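Local coordinates for putative transcriptional regulator, sugar-binding family (PDB 3NZE), which probably acts as a transcriptional regulator of the SorC family, binding DNA and responding to a carbohydrate through its sugar-binding domain, at residues Leu183-Phe197 and Ile206-Leu220. Numbering follows the deposited sequence.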
ATOM      1  N   LEU A 183      -7.456  -5.281  17.161  1.00 49.49           N
ATOM      2  CA  LEU A 183      -6.153  -5.390  16.575  1.00 48.52           C
ATOM      3  C   LEU A 183      -5.107  -5.913  17.564  1.00 37.06           C
ATOM      4  O   LEU A 183      -4.443  -6.843  17.293  1.00 37.30           O
ATOM      5  CB  LEU A 183      -5.745  -4.045  16.000  1.00 55.64           C
ATOM      6  CG  LEU A 183      -5.966  -3.713  14.519  1.00 59.89           C
ATOM      7  CD1 LEU A 183      -7.097  -4.429  14.012  1.00 58.69           C
ATOM      8  CD2 LEU A 183      -6.154  -2.288  14.346  1.00 61.87           C
ATOM      9  N   ALA A 184      -4.962  -5.289  18.707  1.00 35.68           N
ATOM     10  CA  ALA A 184      -4.049  -5.766  19.738  1.00 34.95           C
ATOM     11  C   ALA A 184      -4.372  -7.215  20.133  1.00 40.69           C
ATOM     12  O   ALA A 184      -3.474  -8.029  20.335  1.00 45.56           O
ATOM     13  CB  ALA A 184      -4.106  -4.848  20.955  1.00 43.57           C
ATOM     14  N   ALA A 185      -5.663  -7.521  20.227  1.00 37.60           N
ATOM     15  CA  ALA A 185      -6.131  -8.853  20.604  1.00 43.61           C
ATOM     16  C   ALA A 185      -5.579  -9.938  19.682  1.00 47.67           C
ATOM     17  O   ALA A 185      -5.351 -11.067  20.108  1.00 52.14           O
ATOM     18  CB  ALA A 185      -7.657  -8.894  20.610  1.00 41.51           C
ATOM     19  N   ASP A 186      -5.359  -9.586  18.419  1.00 42.46           N
ATOM     20  CA  ASP A 186      -4.913 -10.553  17.421  1.00 36.84           C
ATOM     21  C   ASP A 186      -3.451 -10.363  16.999  1.00 39.17           C
ATOM     22  O   ASP A 186      -3.035 -10.887  15.967  1.00 34.58           O
ATOM     23  CB  ASP A 186      -5.817 -10.483  16.186  1.00 35.67           C
ATOM     24  CG  ASP A 186      -7.252 -10.876  16.485  1.00 40.38           C
ATOM     25  OD1 ASP A 186      -8.173 -10.264  15.903  1.00 36.48           O
ATOM     26  OD2 ASP A 186      -7.461 -11.795  17.300  1.00 42.78           O
ATOM     27  N   ASP A 187      -2.679  -9.635  17.808  1.00 35.24           N
ATOM     28  CA  ASP A 187      -1.286  -9.290  17.494  1.00 37.07           C
ATOM     29  C   ASP A 187      -1.130  -8.672  16.101  1.00 31.80           C
ATOM     30  O   ASP A 187      -0.156  -8.953  15.399  1.00 26.97           O
ATOM     31  CB  ASP A 187      -0.344 -10.496  17.631  1.00 42.13           C
ATOM     32  CG  ASP A 187       1.138 -10.094  17.592  1.00 53.16           C
ATOM     33  OD1 ASP A 187       1.676  -9.757  18.669  1.00 64.18           O
ATOM     34  OD2 ASP A 187       1.765 -10.106  16.499  1.00 42.77           O
ATOM     35  N   VAL A 188      -2.085  -7.836  15.703  1.00 28.03           N
ATOM     36  CA  VAL A 188      -2.002  -7.172  14.403  1.00 26.13           C
ATOM     37  C   VAL A 188      -0.953  -6.061  14.454  1.00 26.02           C
ATOM     38  O   VAL A 188      -0.893  -5.310  15.427  1.00 23.86           O
ATOM     39  CB  VAL A 188      -3.367  -6.606  13.986  1.00 26.05           C
ATOM     40  CG1 VAL A 188      -3.236  -5.736  12.725  1.00 20.31           C
ATOM     41  CG2 VAL A 188      -4.358  -7.742  13.770  1.00 24.81           C
ATOM     42  N   VAL A 189      -0.113  -5.967  13.422  1.00 20.64           N
ATOM     43  CA  VAL A 189       0.942  -4.950  13.408  1.00 19.43           C
ATOM     44  C   VAL A 189       0.777  -3.920  12.291  1.00 23.23           C
ATOM     45  O   VAL A 189       1.443  -2.887  12.296  1.00 21.97           O
ATOM     46  CB  VAL A 189       2.368  -5.562  13.339  1.00 22.09           C
ATOM     47  CG1 VAL A 189       2.613  -6.443  14.554  1.00 23.42           C
ATOM     48  CG2 VAL A 189       2.553  -6.363  12.074  1.00 21.14           C
ATOM     49  N   GLY A 190      -0.110  -4.189  11.339  1.00 19.19           N
ATOM     50  CA  GLY A 190      -0.236  -3.311  10.192  1.00 18.78           C
ATOM     51  C   GLY A 190      -1.168  -3.831   9.119  1.00 22.00           C
ATOM     52  O   GLY A 190      -1.862  -4.834   9.306  1.00 18.62           O
ATOM     53  N   ASP A 191      -1.186  -3.146   7.979  1.00 18.46           N
ATOM     54  CA  ASP A 191      -2.080  -3.523   6.898  1.00 18.80           C
ATOM     55  C   ASP A 191      -1.511  -3.135   5.555  1.00 18.07           C
ATOM     56  O   ASP A 191      -0.685  -2.231   5.447  1.00 17.99           O
ATOM     57  CB  ASP A 191      -3.473  -2.872   7.056  1.00 21.06           C
ATOM     58  CG  ASP A 191      -3.524  -1.425   6.530  1.00 22.13           C
ATOM     59  OD1 ASP A 191      -3.245  -0.498   7.317  1.00 21.41           O
ATOM     60  OD2 ASP A 191      -3.843  -1.210   5.333  1.00 22.58           O
ATOM     61  N   VAL A 192      -1.957  -3.850   4.532  1.00 19.97           N
ATOM     62  CA  VAL A 192      -1.809  -3.380   3.171  1.00 16.83           C
ATOM     63  C   VAL A 192      -3.198  -3.361   2.569  1.00 17.72           C
ATOM     64  O   VAL A 192      -3.927  -4.356   2.643  1.00 18.01           O
ATOM     65  CB  VAL A 192      -0.907  -4.306   2.360  1.00 17.82           C
ATOM     66  CG1 VAL A 192      -1.122  -4.068   0.874  1.00 20.41           C
ATOM     67  CG2 VAL A 192       0.545  -4.062   2.747  1.00 18.91           C
ATOM     68  N   ALA A 193      -3.570  -2.218   1.993  1.00 17.64           N
ATOM     69  CA  ALA A 193      -4.881  -2.054   1.350  1.00 21.95           C
ATOM     70  C   ALA A 193      -6.056  -2.331   2.299  1.00 20.82           C
ATOM     71  O   ALA A 193      -7.132  -2.772   1.872  1.00 20.68           O
ATOM     72  CB  ALA A 193      -4.967  -2.944   0.095  1.00 24.90           C
ATOM     73  N   THR A 194      -5.834  -2.051   3.580  1.00 19.35           N
ATOM     74  CA  THR A 194      -6.802  -2.276   4.658  1.00 23.15           C
ATOM     75  C   THR A 194      -7.005  -3.751   5.029  1.00 18.59           C
ATOM     76  O   THR A 194      -7.934  -4.084   5.763  1.00 21.19           O
ATOM     77  CB  THR A 194      -8.173  -1.535   4.450  1.00 20.15           C
ATOM     78  OG1 THR A 194      -9.018  -2.273   3.556  1.00 24.85           O
ATOM     79  CG2 THR A 194      -7.952  -0.118   3.938  1.00 21.90           C
ATOM     80  N   VAL A 195      -6.127  -4.631   4.537  1.00 17.59           N
ATOM     81  CA  VAL A 195      -6.124  -6.027   4.973  1.00 16.25           C
ATOM     82  C   VAL A 195      -4.970  -6.227   5.953  1.00 17.66           C
ATOM     83  O   VAL A 195      -3.806  -6.028   5.607  1.00 20.43           O
ATOM     84  CB  VAL A 195      -5.982  -7.025   3.804  1.00 17.80           C
ATOM     85  CG1 VAL A 195      -6.101  -8.476   4.304  1.00 20.43           C
ATOM     86  CG2 VAL A 195      -7.028  -6.760   2.729  1.00 18.80           C
ATOM     87  N   PHE A 196      -5.306  -6.603   7.177  1.00 20.24           N
ATOM     88  CA  PHE A 196      -4.354  -6.618   8.281  1.00 20.22           C
ATOM     89  C   PHE A 196      -3.561  -7.909   8.394  1.00 19.16           C
ATOM     90  O   PHE A 196      -3.997  -8.970   7.924  1.00 19.40           O
ATOM     91  CB  PHE A 196      -5.106  -6.356   9.584  1.00 23.43           C
ATOM     92  CG  PHE A 196      -5.784  -5.011   9.618  1.00 22.45           C
ATOM     93  CD1 PHE A 196      -5.142  -3.925  10.179  1.00 18.03           C
ATOM     94  CD2 PHE A 196      -7.046  -4.837   9.066  1.00 26.87           C
ATOM     95  CE1 PHE A 196      -5.749  -2.670  10.197  1.00 19.56           C
ATOM     96  CE2 PHE A 196      -7.665  -3.590   9.086  1.00 28.08           C
ATOM     97  CZ  PHE A 196      -7.011  -2.507   9.653  1.00 24.10           C
ATOM     98  N   PHE A 197      -2.388  -7.809   9.016  1.00 17.82           N
ATOM     99  CA  PHE A 197      -1.538  -8.982   9.251  1.00 18.77           C
ATOM    100  C   PHE A 197      -0.815  -8.889  10.593  1.00 21.20           C
ATOM    101  O   PHE A 197      -0.724  -7.806  11.183  1.00 19.91           O
ATOM    102  CB  PHE A 197      -0.518  -9.112   8.128  1.00 20.05           C
ATOM    103  CG  PHE A 197       0.176  -7.824   7.801  1.00 19.61           C
ATOM    104  CD1 PHE A 197       1.125  -7.294   8.660  1.00 18.38           C
ATOM    105  CD2 PHE A 197      -0.146  -7.123   6.645  1.00 19.34           C
ATOM    106  CE1 PHE A 197       1.772  -6.099   8.367  1.00 16.76           C
ATOM    107  CE2 PHE A 197       0.485  -5.918   6.343  1.00 18.66           C
ATOM    108  CZ  PHE A 197       1.451  -5.407   7.212  1.00 17.17           C
ATOM    109  N   ILE A 206      -8.315 -13.102  11.476  1.00 26.35           N
ATOM    110  CA  ILE A 206      -8.359 -11.733  11.966  1.00 24.06           C
ATOM    111  C   ILE A 206      -9.749 -11.164  11.716  1.00 21.92           C
ATOM    112  O   ILE A 206     -10.157 -10.967  10.579  1.00 22.23           O
ATOM    113  CB  ILE A 206      -7.286 -10.838  11.304  1.00 23.33           C
ATOM    114  CG1 ILE A 206      -5.884 -11.343  11.654  1.00 22.27           C
ATOM    115  CG2 ILE A 206      -7.461  -9.379  11.727  1.00 23.83           C
ATOM    116  CD1 ILE A 206      -4.777 -10.515  11.029  1.00 21.18           C
ATOM    117  N   THR A 207     -10.480 -10.948  12.801  1.00 23.17           N
ATOM    118  CA  THR A 207     -11.858 -10.507  12.741  1.00 26.84           C
ATOM    119  C   THR A 207     -12.059  -9.287  11.832  1.00 23.66           C
ATOM    120  O   THR A 207     -12.979  -9.257  11.013  1.00 24.62           O
ATOM    121  CB  THR A 207     -12.351 -10.206  14.171  1.00 26.56           C
ATOM    122  OG1 THR A 207     -12.908 -11.403  14.726  1.00 39.77           O
ATOM    123  CG2 THR A 207     -13.385  -9.107  14.172  1.00 43.19           C
ATOM    124  N   LEU A 208     -11.193  -8.290  11.968  1.00 24.42           N
ATOM    125  CA  LEU A 208     -11.325  -7.061  11.178  1.00 24.00           C
ATOM    126  C   LEU A 208     -11.258  -7.294   9.668  1.00 22.91           C
ATOM    127  O   LEU A 208     -11.847  -6.540   8.895  1.00 23.49           O
ATOM    128  CB  LEU A 208     -10.282  -6.020  11.607  1.00 27.31           C
ATOM    129  CG  LEU A 208     -10.768  -5.123  12.745  1.00 39.27           C
ATOM    130  CD1 LEU A 208      -9.653  -4.241  13.262  1.00 40.79           C
ATOM    131  CD2 LEU A 208     -11.954  -4.281  12.282  1.00 30.66           C
ATOM    132  N   ASN A 209     -10.557  -8.342   9.243  1.00 22.14           N
ATOM    133  CA  ASN A 209     -10.425  -8.598   7.812  1.00 19.43           C
ATOM    134  C   ASN A 209     -11.736  -8.964   7.110  1.00 25.73           C
ATOM    135  O   ASN A 209     -11.836  -8.838   5.887  1.00 27.35           O
ATOM    136  CB  ASN A 209      -9.313  -9.610   7.510  1.00 21.23           C
ATOM    137  CG  ASN A 209      -7.935  -8.988   7.600  1.00 20.63           C
ATOM    138  OD1 ASN A 209      -7.801  -7.768   7.567  1.00 22.80           O
ATOM    139  ND2 ASN A 209      -6.898  -9.827   7.719  1.00 21.28           N
ATOM    140  N   GLU A 210     -12.743  -9.395   7.871  1.00 21.32           N
ATOM    141  CA  GLU A 210     -14.040  -9.673   7.259  0.63 19.75           C
ATOM    142  C   GLU A 210     -14.782  -8.395   6.895  1.00 23.54           C
ATOM    143  O   GLU A 210     -15.828  -8.440   6.227  1.00 25.17           O
ATOM    144  CB  GLU A 210     -14.898 -10.533   8.171  0.63 20.19           C
ATOM    145  CG  GLU A 210     -14.292 -11.892   8.433  0.63 26.11           C
ATOM    146  CD  GLU A 210     -15.223 -12.766   9.208  0.63 29.32           C
ATOM    147  OE1 GLU A 210     -16.028 -12.213   9.987  0.63 33.98           O
ATOM    148  OE2 GLU A 210     -15.153 -14.000   9.038  0.63 33.45           O
ATOM    149  N   ARG A 211     -14.236  -7.257   7.311  1.00 19.57           N
ATOM    150  CA  ARG A 211     -14.829  -5.953   7.028  1.00 21.85           C
ATOM    151  C   ARG A 211     -14.002  -5.143   6.023  1.00 24.48           C
ATOM    152  O   ARG A 211     -14.349  -4.007   5.677  1.00 21.68           O
ATOM    153  CB  ARG A 211     -15.003  -5.172   8.331  1.00 19.92           C
ATOM    154  CG  ARG A 211     -16.106  -5.739   9.224  1.00 21.37           C
ATOM    155  CD  ARG A 211     -15.915  -5.328  10.664  1.00 26.87           C
ATOM    156  NE  ARG A 211     -15.801  -3.882  10.808  1.00 24.51           N
ATOM    157  CZ  ARG A 211     -15.480  -3.268  11.942  1.00 26.60           C
ATOM    158  NH1 ARG A 211     -15.223  -3.978  13.039  1.00 26.40           N
ATOM    159  NH2 ARG A 211     -15.401  -1.946  11.977  1.00 24.67           N
ATOM    160  N   SER A 212     -12.906  -5.733   5.557  1.00 20.15           N
ATOM    161  CA  SER A 212     -12.022  -5.036   4.635  1.00 17.71           C
ATOM    162  C   SER A 212     -12.513  -5.059   3.188  1.00 20.90           C
ATOM    163  O   SER A 212     -13.163  -6.012   2.762  1.00 23.01           O
ATOM    164  CB  SER A 212     -10.601  -5.595   4.713  1.00 20.54           C
ATOM    165  OG  SER A 212      -9.761  -4.859   3.831  1.00 24.51           O
ATOM    166  N   THR A 213     -12.179  -4.009   2.437  1.00 20.98           N
ATOM    167  CA  THR A 213     -12.497  -3.955   1.013  1.00 19.28           C
ATOM    168  C   THR A 213     -11.337  -4.366   0.101  1.00 24.93           C
ATOM    169  O   THR A 213     -11.514  -4.457  -1.114  1.00 25.03           O
ATOM    170  CB  THR A 213     -12.980  -2.535   0.576  1.00 19.31           C
ATOM    171  OG1 THR A 213     -11.888  -1.610   0.608  1.00 19.55           O
ATOM    172  CG2 THR A 213     -14.104  -2.033   1.487  1.00 17.81           C
ATOM    173  N   GLY A 214     -10.163  -4.623   0.675  1.00 22.62           N
ATOM    174  CA  GLY A 214      -8.974  -4.874  -0.133  1.00 19.29           C
ATOM    175  C   GLY A 214      -8.755  -6.334  -0.526  1.00 19.28           C
ATOM    176  O   GLY A 214      -9.416  -7.227  -0.003  1.00 20.62           O
ATOM    177  N   PRO A 215      -7.839  -6.571  -1.475  1.00 21.94           N
ATOM    178  CA  PRO A 215      -7.503  -7.918  -1.967  1.00 23.90           C
ATOM    179  C   PRO A 215      -6.850  -8.758  -0.878  1.00 24.40           C
ATOM    180  O   PRO A 215      -6.163  -8.216  -0.008  1.00 21.66           O
ATOM    181  CB  PRO A 215      -6.466  -7.648  -3.072  1.00 24.50           C
ATOM    182  CG  PRO A 215      -6.546  -6.178  -3.352  1.00 32.80           C
ATOM    183  CD  PRO A 215      -6.985  -5.538  -2.081  1.00 23.44           C
ATOM    184  N   SER A 216      -7.032 -10.071  -0.934  1.00 23.71           N
ATOM    185  CA  SER A 216      -6.387 -10.940   0.046  1.00 23.18           C
ATOM    186  C   SER A 216      -4.895 -10.916  -0.177  1.00 21.50           C
ATOM    187  O   SER A 216      -4.414 -10.614  -1.273  1.00 23.30           O
ATOM    188  CB  SER A 216      -6.883 -12.382  -0.053  1.00 23.69           C
ATOM    189  OG  SER A 216      -6.447 -12.981  -1.263  1.00 30.09           O
ATOM    190  N   HIS A 217      -4.155 -11.249   0.869  1.00 24.81           N
ATOM    191  CA  HIS A 217      -2.711 -11.350   0.743  1.00 27.76           C
ATOM    192  C   HIS A 217      -2.330 -12.472  -0.225  1.00 26.68           C
ATOM    193  O   HIS A 217      -1.379 -12.330  -0.988  1.00 29.27           O
ATOM    194  CB  HIS A 217      -2.061 -11.491   2.120  1.00 23.19           C
ATOM    195  CG  HIS A 217      -2.274 -10.287   2.990  1.00 20.90           C
ATOM    196  ND1 HIS A 217      -2.082 -10.300   4.354  1.00 30.27           N
ATOM    197  CD2 HIS A 217      -2.680  -9.031   2.681  1.00 20.64           C
ATOM    198  CE1 HIS A 217      -2.352  -9.103   4.849  1.00 23.63           C
ATOM    199  NE2 HIS A 217      -2.719  -8.315   3.854  1.00 24.88           N
ATOM    200  N   GLU A 218      -3.102 -13.560  -0.229  1.00 25.89           N
ATOM    201  CA  GLU A 218      -2.887 -14.632  -1.196  1.00 25.88           C
ATOM    202  C   GLU A 218      -2.964 -14.122  -2.637  1.00 29.68           C
ATOM    203  O   GLU A 218      -2.125 -14.455  -3.473  1.00 28.57           O
ATOM    204  CB  GLU A 218      -3.868 -15.797  -0.983  1.00 32.00           C
ATOM    205  CG  GLU A 218      -3.640 -16.951  -1.958  1.00 40.98           C
ATOM    206  CD  GLU A 218      -4.676 -18.058  -1.837  1.00 60.05           C
ATOM    207  OE1 GLU A 218      -5.584 -17.947  -0.983  1.00 67.91           O
ATOM    208  OE2 GLU A 218      -4.584 -19.041  -2.606  1.00 64.58           O
ATOM    209  N   GLN A 219      -3.966 -13.302  -2.927  1.00 26.32           N
ATOM    210  CA  GLN A 219      -4.067 -12.704  -4.252  1.00 25.60           C
ATOM    211  C   GLN A 219      -2.879 -11.799  -4.573  1.00 25.60           C
ATOM    212  O   GLN A 219      -2.327 -11.863  -5.670  1.00 25.35           O
ATOM    213  CB  GLN A 219      -5.381 -11.938  -4.400  1.00 29.26           C
ATOM    214  CG  GLN A 219      -5.566 -11.352  -5.787  1.00 29.83           C
ATOM    215  CD  GLN A 219      -6.926 -10.699  -5.961  1.00 39.99           C
ATOM    216  OE1 GLN A 219      -7.948 -11.383  -6.062  1.00 45.44           O
ATOM    217  NE2 GLN A 219      -6.944  -9.373  -5.996  1.00 40.77           N
ATOM    218  N   LEU A 220      -2.480 -10.950  -3.624  1.00 23.52           N
ATOM    219  CA  LEU A 220      -1.315 -10.098  -3.834  1.00 27.58           C
ATOM    220  C   LEU A 220      -0.075 -10.905  -4.166  1.00 27.33           C
ATOM    221  O   LEU A 220       0.702 -10.540  -5.046  1.00 24.87           O
ATOM    222  CB  LEU A 220      -1.012  -9.262  -2.594  1.00 33.79           C
ATOM    223  CG  LEU A 220      -1.798  -7.983  -2.385  1.00 33.29           C
ATOM    224  CD1 LEU A 220      -1.154  -7.215  -1.247  1.00 27.46           C
ATOM    225  CD2 LEU A 220      -1.817  -7.150  -3.662  1.00 37.84           C
TER
HETATM  226  O   HOH W   1      -9.570  -8.145  14.438  1.00 28.27           O
HETATM  227  O   HOH W   2      -9.507 -12.220  14.991  1.00 33.39           O
HETATM  228  O   HOH W   3      -3.937  -6.617   0.707  1.00 26.19           O
HETATM  229  O   HOH W   4     -11.401  -1.463   3.082  1.00 28.83           O
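Asn209 of the 3-10 turn 207-210 grips the backbone of Phe196 twice, clamping the second strand of a beta hairpin (188-192 and 195-198, joined by a type I' turn) in the putative sugar-binding domain. Its OD1 accepts from Phe196 N at 2.8 Å, on a lone pair and nearly straight at 167°; ND2 donates to Phe196 O at 3.0 Å with the acceptor in the amide plane. The same OD1 lies at the edge of the Phe196 ring, whose plane is at a shallow angle to the amide, and also touches Val195 CG1. Replacing the amide with an alanine is likely to leave Phe196 N and O without these mates and to open a gap beside Val195 CG1.

Two more polar side chains hold the hairpin. His217 NE2 donates to Val195 O at 3.1 Å, a bent bond (136°) from above the carbonyl plane, on the face away from Val192 N, which bonds the same oxygen. Ser212 OG donates to Thr194 O at 2.8 Å and accepts from Gly214 N, closing an ST turn. Waters bridge elsewhere: one joins Val192 O to Pro215 O, another links Asp186 OD1 to Leu208 N, and a third runs from Thr194 OG1 to Thr213 N.

Apolar contacts fill in between. Val195 lays CG1 over a face of the His217 imidazole, a CH-pi contact 3.8 Å from the centroid, brought there by a chi1 of -175° that sets this methyl anti to the backbone N; CE1 of the imidazole meets the edge of the Phe197 ring. Val192 CG1 touches Leu220 CD1 in the helix 217-221, and Ala193 CB meets Pro215 CD. Farther along, Ile206 CD1 rests against Val188 CG2 and lies 3.6 Å from Phe196 O.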